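Local coordinates for protein putative alpha/beta hydrolase (Desulfitobacterium hafniense, PDB 4RPC) that probably catalyses the hydrolysis of a substrate not yet identified, as a putative member of the alpha/beta hydrolase family, at residues R40-L45 and Y49-P54; E55-T60 and A74-E79; R64-S69 and T178-L183. All blocks are in the same frame, centred on the assembly; numbering follows the deposited sequence.

Interaction 1: R40-L45 and Y49-P54; sequences RIIRDL and YCLLIP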
loop_
_atom_site.group_PDB
_atom_site.type_symbol
_atom_site.label_atom_id
_atom_site.label_comp_id
_atom_site.label_asym_id
_atom_site.label_seq_id
_atom_site.Cartn_x
_atom_site.Cartn_y
_atom_site.Cartn_z
ATOM N N ARG A 40 -1.611 -8.747 12.405
ATOM C CA ARG A 40 -0.483 -9.538 12.832
ATOM C C ARG A 40 0.758 -8.717 12.897
ATOM O O ARG A 40 1.570 -8.884 13.819
ATOM C CB ARG A 40 -0.296 -10.754 11.911
ATOM C CG ARG A 40 0.892 -11.628 12.227
ATOM C CD ARG A 40 0.858 -12.183 13.670
ATOM N NE ARG A 40 2.091 -12.907 13.957
ATOM C CZ ARG A 40 2.316 -14.179 13.612
ATOM N NH1 ARG A 40 1.391 -14.894 12.987
ATOM N NH2 ARG A 40 3.473 -14.745 13.886
ATOM N N ILE A 41 0.914 -7.780 11.959
ATOM C CA ILE A 41 2.127 -6.958 11.967
ATOM C C ILE A 41 2.165 -6.113 13.222
ATOM O O ILE A 41 3.186 -5.983 13.873
ATOM C CB ILE A 41 2.222 -6.076 10.702
ATOM C CG1 ILE A 41 2.478 -6.993 9.498
ATOM C CG2 ILE A 41 3.345 -5.039 10.818
ATOM C CD1 ILE A 41 2.276 -6.325 8.149
ATOM N N ILE A 42 1.043 -5.513 13.545
ATOM C CA ILE A 42 0.947 -4.690 14.726
ATOM C C ILE A 42 1.282 -5.537 15.944
ATOM O O ILE A 42 2.120 -5.139 16.741
ATOM C CB ILE A 42 -0.452 -4.093 14.842
ATOM C CG1 ILE A 42 -0.679 -3.057 13.739
ATOM C CG2 ILE A 42 -0.689 -3.450 16.204
ATOM C CD1 ILE A 42 -2.148 -2.746 13.530
ATOM N N ARG A 43 0.660 -6.708 16.074
ATOM C CA ARG A 43 0.976 -7.604 17.181
ATOM C C ARG A 43 2.447 -7.936 17.291
ATOM O O ARG A 43 2.982 -7.908 18.395
ATOM C CB ARG A 43 0.178 -8.906 17.122
ATOM C CG ARG A 43 -1.304 -8.699 17.400
ATOM C CD ARG A 43 -1.987 -10.010 17.762
ATOM N NE ARG A 43 -2.037 -10.877 16.603
ATOM C CZ ARG A 43 -2.949 -10.791 15.630
ATOM N NH1 ARG A 43 -3.936 -9.885 15.662
ATOM N NH2 ARG A 43 -2.893 -11.654 14.617
ATOM N N ASP A 44 3.110 -8.196 16.157
ATOM C CA ASP A 44 4.561 -8.495 16.173
ATOM C C ASP A 44 5.464 -7.302 16.543
ATOM O O ASP A 44 6.508 -7.494 17.134
ATOM C CB ASP A 44 5.038 -9.052 14.838
ATOM C CG ASP A 44 4.402 -10.369 14.494
ATOM O OD1 ASP A 44 3.896 -11.076 15.416
ATOM O OD2 ASP A 44 4.397 -10.697 13.271
ATOM N N LEU A 45 5.079 -6.086 16.168
ATOM C CA LEU A 45 5.945 -4.941 16.398
ATOM C C LEU A 45 5.543 -4.056 17.592
ATOM O O LEU A 45 6.308 -3.198 17.972
ATOM C CB LEU A 45 6.013 -4.091 15.118
ATOM C CG LEU A 45 6.437 -4.827 13.846
ATOM C CD1 LEU A 45 6.278 -3.917 12.645
ATOM C CD2 LEU A 45 7.877 -5.302 13.951
ATOM N N TYR A 49 7.752 -0.807 18.542
ATOM C CA TYR A 49 7.496 0.292 17.635
ATOM C C TYR A 49 6.228 1.049 17.881
ATOM O O TYR A 49 5.239 0.492 18.359
ATOM C CB TYR A 49 7.507 -0.237 16.201
ATOM C CG TYR A 49 8.854 -0.837 15.922
ATOM C CD1 TYR A 49 9.901 -0.023 15.596
ATOM C CD2 TYR A 49 9.081 -2.201 16.068
ATOM C CE1 TYR A 49 11.158 -0.531 15.380
ATOM C CE2 TYR A 49 10.342 -2.729 15.848
ATOM C CZ TYR A 49 11.375 -1.884 15.506
ATOM O OH TYR A 49 12.637 -2.344 15.297
ATOM N N CYS A 50 6.282 2.333 17.512
ATOM C CA CYS A 50 5.108 3.133 17.397
ATOM C C CYS A 50 4.480 2.899 16.005
ATOM O O CYS A 50 5.028 3.326 15.026
ATOM C CB CYS A 50 5.448 4.598 17.550
ATOM S SG CYS A 50 3.958 5.603 17.461
ATOM N N LEU A 51 3.347 2.200 15.953
ATOM C CA LEU A 51 2.672 1.884 14.717
ATOM C C LEU A 51 1.641 2.947 14.481
ATOM O O LEU A 51 0.810 3.222 15.333
ATOM C CB LEU A 51 1.972 0.500 14.785
ATOM C CG LEU A 51 2.816 -0.787 14.794
ATOM C CD1 LEU A 51 4.155 -0.617 14.082
ATOM C CD2 LEU A 51 3.026 -1.342 16.180
ATOM N N LEU A 52 1.699 3.538 13.321
ATOM C CA LEU A 52 0.690 4.467 12.883
ATOM C C LEU A 52 -0.012 3.953 11.632
ATOM O O LEU A 52 0.637 3.730 10.596
ATOM C CB LEU A 52 1.404 5.780 12.582
ATOM C CG LEU A 52 2.330 6.297 13.700
ATOM C CD1 LEU A 52 3.367 7.281 13.156
ATOM C CD2 LEU A 52 1.460 6.925 14.766
ATOM N N ILE A 53 -1.331 3.817 11.691
ATOM C CA ILE A 53 -2.085 3.186 10.644
ATOM C C ILE A 53 -3.233 4.061 10.164
ATOM O O ILE A 53 -4.226 4.218 10.843
ATOM C CB ILE A 53 -2.649 1.814 11.074
ATOM C CG1 ILE A 53 -1.594 0.979 11.872
ATOM C CG2 ILE A 53 -3.119 1.037 9.874
ATOM C CD1 ILE A 53 -1.631 1.208 13.334
ATOM N N PRO A 54 -3.091 4.678 8.991
ATOM C CA PRO A 54 -4.213 5.492 8.555
ATOM C C PRO A 54 -5.382 4.685 7.974
ATOM O O PRO A 54 -5.213 3.555 7.561
ATOM C CB PRO A 54 -3.595 6.347 7.443
ATOM C CG PRO A 54 -2.350 5.635 7.021
ATOM C CD PRO A 54 -1.859 4.987 8.264
#
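Leu45 and Leu51 meet at about a right angle in the buried middle, with Leu45 CB 4.1 Å from Leu51 CD1. The other methyl of Leu51, CD2, turns to the helix backbone and lies 3.9 Å from Ile42 O. Further along the strand Ile42 and Ile53 reach for each other tip to tip, 4.0 Å between their CD1 atoms. Helix 39-45 packs against one face of the central sheet of the alpha/beta hydrolase fold, residues 40-45 running almost antiparallel (162°) to strand 50-54, flanked by strands 13-17 and 23-27. At the turn Tyr49 holds CG anti to its carbonyl carbon (chi1 -60°), which sets the ring beside Leu45, with Tyr49 CD2 3.7 Å from Leu45 CB and Tyr49 CE2 close to Leu45 CD2. Cut back to an alanine, Tyr49 would no longer cover CB and CD2 of Leu45, and a gap would probably open beside the turn. Tyr49 N gives Leu45 O a nearly straight hydrogen bond of 2.9 Å. On the helix's outer side Arg40 NE makes a salt bridge of 3.0 Å to Asp44 OD1, in the guanidinium plane, while Asp44 OD2 is hydrogen-bonded to Ser253 OG of helix 249-259.

Interaction 2: E55-T60 and A74-E79; sequences ELEGHT and AGKLGE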
loop_
_atom_site.group_PDB
_atom_site.type_symbol
_atom_site.label_atom_id
_atom_site.label_comp_id
_atom_site.label_asym_id
_atom_site.label_seq_id
_atom_site.Cartn_x
_atom_site.Cartn_y
_atom_site.Cartn_z
ATOM N N GLU A 55 -6.564 5.280 7.921
ATOM C CA GLU A 55 -7.639 4.799 7.047
ATOM C C GLU A 55 -7.639 5.609 5.779
ATOM O O GLU A 55 -7.671 6.829 5.831
ATOM C CB GLU A 55 -8.961 5.054 7.710
ATOM C CG GLU A 55 -9.122 4.313 8.989
ATOM C CD GLU A 55 -10.450 4.595 9.668
ATOM O OE1 GLU A 55 -11.287 5.411 9.143
ATOM O OE2 GLU A 55 -10.604 3.988 10.745
ATOM N N LEU A 56 -7.562 4.976 4.630
ATOM C CA LEU A 56 -7.758 5.703 3.386
ATOM C C LEU A 56 -9.185 6.250 3.380
ATOM O O LEU A 56 -10.102 5.653 3.946
ATOM C CB LEU A 56 -7.536 4.791 2.181
ATOM C CG LEU A 56 -6.126 4.245 1.922
ATOM C CD1 LEU A 56 -6.137 3.477 0.607
ATOM C CD2 LEU A 56 -5.188 5.397 1.799
ATOM N N GLU A 57 -9.363 7.415 2.785
ATOM C CA GLU A 57 -10.692 8.010 2.696
ATOM C C GLU A 57 -11.749 7.027 2.252
ATOM O O GLU A 57 -11.564 6.252 1.330
ATOM C CB GLU A 57 -10.702 9.233 1.781
ATOM C CG GLU A 57 -9.950 10.429 2.376
ATOM C CD GLU A 57 -8.426 10.397 2.148
ATOM O OE1 GLU A 57 -7.914 9.399 1.616
ATOM O OE2 GLU A 57 -7.746 11.416 2.460
ATOM N N GLY A 58 -12.883 7.095 2.934
ATOM C CA GLY A 58 -14.032 6.218 2.685
ATOM C C GLY A 58 -13.914 4.748 3.112
ATOM O O GLY A 58 -14.892 4.009 2.949
ATOM N N HIS A 59 -12.759 4.319 3.668
ATOM C CA HIS A 59 -12.582 2.956 4.080
ATOM C C HIS A 59 -12.925 2.741 5.574
ATOM O O HIS A 59 -12.075 2.383 6.433
ATOM C CB HIS A 59 -11.169 2.528 3.752
ATOM C CG HIS A 59 -10.954 2.387 2.274
ATOM N ND1 HIS A 59 -11.142 3.447 1.412
ATOM C CD2 HIS A 59 -10.620 1.327 1.509
ATOM C CE1 HIS A 59 -10.982 3.030 0.171
ATOM N NE2 HIS A 59 -10.632 1.759 0.202
ATOM N N THR A 60 -14.201 2.913 5.844
ATOM C CA THR A 60 -14.724 2.947 7.192
ATOM C C THR A 60 -16.233 2.626 7.050
ATOM O O THR A 60 -16.791 2.593 5.906
ATOM C CB THR A 60 -14.405 4.328 7.811
ATOM O OG1 THR A 60 -14.679 4.322 9.200
ATOM C CG2 THR A 60 -15.163 5.478 7.171
ATOM N N ALA A 74 -1.813 11.965 0.821
ATOM C CA ALA A 74 -0.466 12.112 1.400
ATOM C C ALA A 74 -0.371 13.410 2.205
ATOM O O ALA A 74 0.049 13.384 3.368
ATOM C CB ALA A 74 0.609 12.051 0.321
ATOM N N GLY A 75 -0.832 14.520 1.629
ATOM C CA GLY A 75 -0.848 15.814 2.338
ATOM C C GLY A 75 -1.623 15.737 3.643
ATOM O O GLY A 75 -1.125 16.065 4.723
ATOM N N LYS A 76 -2.845 15.247 3.585
ATOM C CA LYS A 76 -3.616 15.093 4.843
ATOM C C LYS A 76 -2.950 14.214 5.908
ATOM O O LYS A 76 -3.010 14.490 7.101
ATOM C CB LYS A 76 -5.025 14.647 4.487
ATOM C CG LYS A 76 -5.784 15.847 3.874
ATOM C CD LYS A 76 -7.017 15.397 3.170
ATOM C CE LYS A 76 -7.978 14.723 4.141
ATOM N NZ LYS A 76 -8.754 13.722 3.367
ATOM N N LEU A 77 -2.269 13.170 5.462
ATOM C CA LEU A 77 -1.592 12.253 6.361
ATOM C C LEU A 77 -0.406 12.927 7.029
ATOM O O LEU A 77 -0.103 12.685 8.212
ATOM C CB LEU A 77 -1.085 11.048 5.547
ATOM C CG LEU A 77 -0.638 9.787 6.212
ATOM C CD1 LEU A 77 -1.547 9.460 7.383
ATOM C CD2 LEU A 77 -0.641 8.658 5.177
ATOM N N GLY A 78 0.295 13.740 6.247
ATOM C CA GLY A 78 1.402 14.529 6.779
ATOM C C GLY A 78 0.873 15.471 7.865
ATOM O O GLY A 78 1.540 15.721 8.878
ATOM N N GLU A 79 -0.315 15.990 7.679
ATOM C CA GLU A 79 -0.878 16.858 8.736
ATOM C C GLU A 79 -1.253 16.061 9.976
ATOM O O GLU A 79 -1.213 16.585 11.059
ATOM C CB GLU A 79 -2.105 17.588 8.231
ATOM C CG GLU A 79 -1.734 18.574 7.142
ATOM C CD GLU A 79 -2.936 19.296 6.573
ATOM O OE1 GLU A 79 -3.729 18.695 5.786
ATOM O OE2 GLU A 79 -3.061 20.479 6.904
#
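Glu57 and Lys76 carry this contact through one salt bridge: Lys76 NZ donates at 2.7 Å to Glu57 OE2, which receives it on its anti lone pair, turned away from the other oxygen. Both side chains bend to get there. Glu57 folds at chi2 (84°), which brings its CG as well within 3.6 Å of Lys76 NZ, and Lys76 turns at chi3 (62°) as it comes off the helix. The second oxygen, Glu57 OE1, is hydrogen-bonded to Thr73 OG1, so residues of one helix hold the carboxylate by both oxygens and its rotation is probably fixed. Lys76 NZ has a further, weak and long ion pair with Glu65 OE1. Behind Glu57 the loop makes a type II beta turn from Leu56 to His59, closed by His59 N to Leu56 O at 3.0 Å, with Gly58 taking the positive phi (72°) the turn needs. His59 ND1 also donates to Glu57 O at 2.8 Å, in the plane of its own ring but from well above the carbonyl plane, while Leu56 CB covers part of one face of that ring. His59 NE2 accepts a hydrogen bond from Gly31 N, tying the turn to the loop after strand 23-27. The loop itself leaves strand 50-54; helix 70-83 rests through Ala74 and Leu77 on Met105 of helix 97-108, which Leu56 also reaches at Leu97.

Interaction 3: R64-S69 and T178-L183; sequences REYMVS and TREALL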
loop_
_atom_site.group_PDB
_atom_site.type_symbol
_atom_site.label_atom_id
_atom_site.label_comp_id
_atom_site.label_asym_id
_atom_site.label_seq_id
_atom_site.Cartn_x
_atom_site.Cartn_y
_atom_site.Cartn_z
ATOM N N ARG A 64 -17.703 9.686 5.416
ATOM C CA ARG A 64 -18.149 11.056 5.227
ATOM C C ARG A 64 -17.376 11.671 4.061
ATOM O O ARG A 64 -17.643 12.796 3.675
ATOM C CB ARG A 64 -17.944 11.899 6.498
ATOM C CG ARG A 64 -18.407 11.257 7.809
ATOM C CD ARG A 64 -18.636 12.328 8.886
ATOM N NE ARG A 64 -19.731 13.227 8.504
ATOM C CZ ARG A 64 -19.895 14.507 8.878
ATOM N NH1 ARG A 64 -19.016 15.134 9.664
ATOM N NH2 ARG A 64 -20.966 15.176 8.446
ATOM N N GLU A 65 -16.450 10.942 3.475
ATOM C CA GLU A 65 -15.836 11.418 2.253
ATOM C C GLU A 65 -15.125 10.313 1.500
ATOM O O GLU A 65 -14.970 9.209 1.984
ATOM C CB GLU A 65 -14.839 12.538 2.559
ATOM C CG GLU A 65 -13.525 11.997 3.111
ATOM C CD GLU A 65 -12.661 13.067 3.782
ATOM O OE1 GLU A 65 -12.159 14.028 3.109
ATOM O OE2 GLU A 65 -12.512 12.938 5.013
ATOM N N TYR A 66 -14.646 10.659 0.317
ATOM C CA TYR A 66 -13.996 9.722 -0.551
ATOM C C TYR A 66 -12.688 10.340 -0.985
ATOM O O TYR A 66 -12.492 11.553 -0.887
ATOM C CB TYR A 66 -14.851 9.480 -1.798
ATOM C CG TYR A 66 -16.279 8.985 -1.546
ATOM C CD1 TYR A 66 -16.523 7.868 -0.757
ATOM C CD2 TYR A 66 -17.357 9.612 -2.146
ATOM C CE1 TYR A 66 -17.795 7.377 -0.602
ATOM C CE2 TYR A 66 -18.643 9.151 -1.964
ATOM C CZ TYR A 66 -18.860 8.040 -1.195
ATOM O OH TYR A 66 -20.159 7.585 -0.996
HETATM N N MSE A 67 -11.822 9.486 -1.497
HETATM C CA MSE A 67 -10.478 9.840 -1.885
HETATM C C MSE A 67 -10.520 10.730 -3.106
HETATM O O MSE A 67 -11.329 10.525 -3.976
HETATM C CB MSE A 67 -9.701 8.598 -2.265
HETATM C CG MSE A 67 -8.455 8.586 -1.421
HETATM SE SE MSE A 67 -7.223 7.141 -1.889
HETATM C CE MSE A 67 -8.405 5.844 -1.179
ATOM N N VAL A 68 -9.626 11.713 -3.152
ATOM C CA VAL A 68 -9.481 12.621 -4.287
ATOM C C VAL A 68 -8.201 12.316 -5.072
ATOM O O VAL A 68 -8.233 12.200 -6.256
ATOM C CB VAL A 68 -9.460 14.096 -3.847
ATOM C CG1 VAL A 68 -9.382 15.027 -5.055
ATOM C CG2 VAL A 68 -10.729 14.446 -3.083
ATOM N N SER A 69 -7.076 12.195 -4.404
ATOM C CA SER A 69 -5.856 11.873 -5.079
ATOM C C SER A 69 -4.817 11.364 -4.081
ATOM O O SER A 69 -4.884 11.579 -2.880
ATOM C CB SER A 69 -5.291 13.139 -5.743
ATOM O OG SER A 69 -5.021 14.074 -4.725
ATOM N N THR A 178 -18.013 0.334 0.347
ATOM C CA THR A 178 -18.960 0.679 -0.689
ATOM C C THR A 178 -18.276 0.826 -1.992
ATOM O O THR A 178 -17.106 1.182 -2.065
ATOM C CB THR A 178 -19.690 1.984 -0.371
ATOM O OG1 THR A 178 -18.765 3.085 -0.351
ATOM C CG2 THR A 178 -20.389 1.831 0.918
ATOM N N ARG A 179 -19.006 0.566 -3.053
ATOM C CA ARG A 179 -18.425 0.662 -4.364
ATOM C C ARG A 179 -17.898 2.079 -4.652
ATOM O O ARG A 179 -16.744 2.233 -5.158
ATOM C CB ARG A 179 -19.360 0.148 -5.463
ATOM C CG ARG A 179 -18.703 0.267 -6.842
ATOM C CD ARG A 179 -19.499 -0.413 -7.928
ATOM N NE ARG A 179 -18.743 -0.582 -9.174
ATOM C CZ ARG A 179 -18.488 0.381 -10.052
ATOM N NH1 ARG A 179 -18.836 1.639 -9.825
ATOM N NH2 ARG A 179 -17.788 0.091 -11.135
ATOM N N GLU A 180 -18.643 3.106 -4.239
ATOM C CA GLU A 180 -18.150 4.462 -4.531
ATOM C C GLU A 180 -16.818 4.684 -3.876
ATOM O O GLU A 180 -15.964 5.274 -4.459
ATOM C CB GLU A 180 -19.077 5.578 -4.051
ATOM C CG GLU A 180 -20.086 6.165 -5.045
ATOM C CD GLU A 180 -19.608 6.485 -6.457
ATOM O OE1 GLU A 180 -19.071 7.601 -6.680
ATOM O OE2 GLU A 180 -19.842 5.630 -7.354
ATOM N N ALA A 181 -16.637 4.222 -2.641
ATOM C CA ALA A 181 -15.401 4.501 -1.918
ATOM C C ALA A 181 -14.227 3.790 -2.567
ATOM O O ALA A 181 -13.138 4.336 -2.757
ATOM C CB ALA A 181 -15.544 4.093 -0.458
ATOM N N LEU A 182 -14.489 2.571 -2.940
ATOM C CA LEU A 182 -13.495 1.730 -3.608
ATOM C C LEU A 182 -13.121 2.305 -4.927
ATOM O O LEU A 182 -11.935 2.412 -5.250
ATOM C CB LEU A 182 -14.076 0.343 -3.827
ATOM C CG LEU A 182 -13.331 -0.684 -4.647
ATOM C CD1 LEU A 182 -12.008 -0.875 -3.969
ATOM C CD2 LEU A 182 -14.064 -2.019 -4.676
ATOM N N LEU A 183 -14.145 2.678 -5.700
ATOM C CA LEU A 183 -13.917 3.263 -6.983
ATOM C C LEU A 183 -13.052 4.534 -6.915
ATOM O O LEU A 183 -12.124 4.690 -7.692
ATOM C CB LEU A 183 -15.265 3.530 -7.692
ATOM C CG LEU A 183 -15.212 4.114 -9.071
ATOM C CD1 LEU A 183 -14.725 3.096 -10.044
ATOM C CD2 LEU A 183 -16.590 4.552 -9.516
HETATM O O HOH W 1 -12.543 6.508 -1.232
#
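Tyr66 lays its ring against Ala181 and Glu180, in the first turn of helix 179-191. That helix belongs to the largely helical insertion between strands 112-119 and 204-210, where many alpha/beta hydrolases carry a lid or cap, so the contact joins the loop after strand 50-54 to what is probably this protein's cap. The packed part lies at Ala181, which is buried: Tyr66 CD1 is 3.7 Å from Ala181 CA and 3.9 Å from Ala181 CB, and Tyr66 CE1 runs on past the alanine's backbone N. With CG anti to the carbonyl carbon (chi1 -57°), the tyrosine swings its ring out of the loop and obliquely across the start of the helix. Toward the hydroxyl end the contact is no longer buried: Glu180 is exposed, and its CB makes only an off-centre CH-pi contact, 4.2 Å from the centroid of the Tyr66 ring and 29° off its normal, while the carboxylate plane stands nearly upright to the ring. His184, one turn further on, also meets the Tyr66 ring, the two planes only about 15° apart, and its ND1 is hydrogen-bonded to Glu180 O. Thr178 sits at the N-cap, where its OG1 accepts a weak capping bond of 3.3 Å from Ala181 N; the same OG1 is no closer than 4.4 Å to Tyr66 CE1. From the far side of this helix Arg179 NE forms a salt bridge with Asp139 of helix 130-145. Beyond the packed ring, loop and helix backbones are joined through water rather than directly: one water donates to Ala181 O at 2.7 Å and accepts from Met67 N at 3.1 Å.

In the fold
Following the chain from the N terminus, interaction 1 comes first and closes the short turn between helix 39-45 and strand 50-54. It is complete before the other two begin, yet it touches interaction 2, where Pro54 CB packs 3.7 Å from Leu77 CD1. The long loop leaving that strand then opens interaction 2 at 55-60 and interaction 3 at 64-69. Interaction 2 closes first, on helix 70-83, whereas interaction 3 waits more than a hundred residues for 178-183, so the two cross. Their centres lie about 11 Å apart, and Gly58 O approaches Ala181 CB. Together the three connect the sheet, a helix on either side of strand 50-54, and the helical insertion.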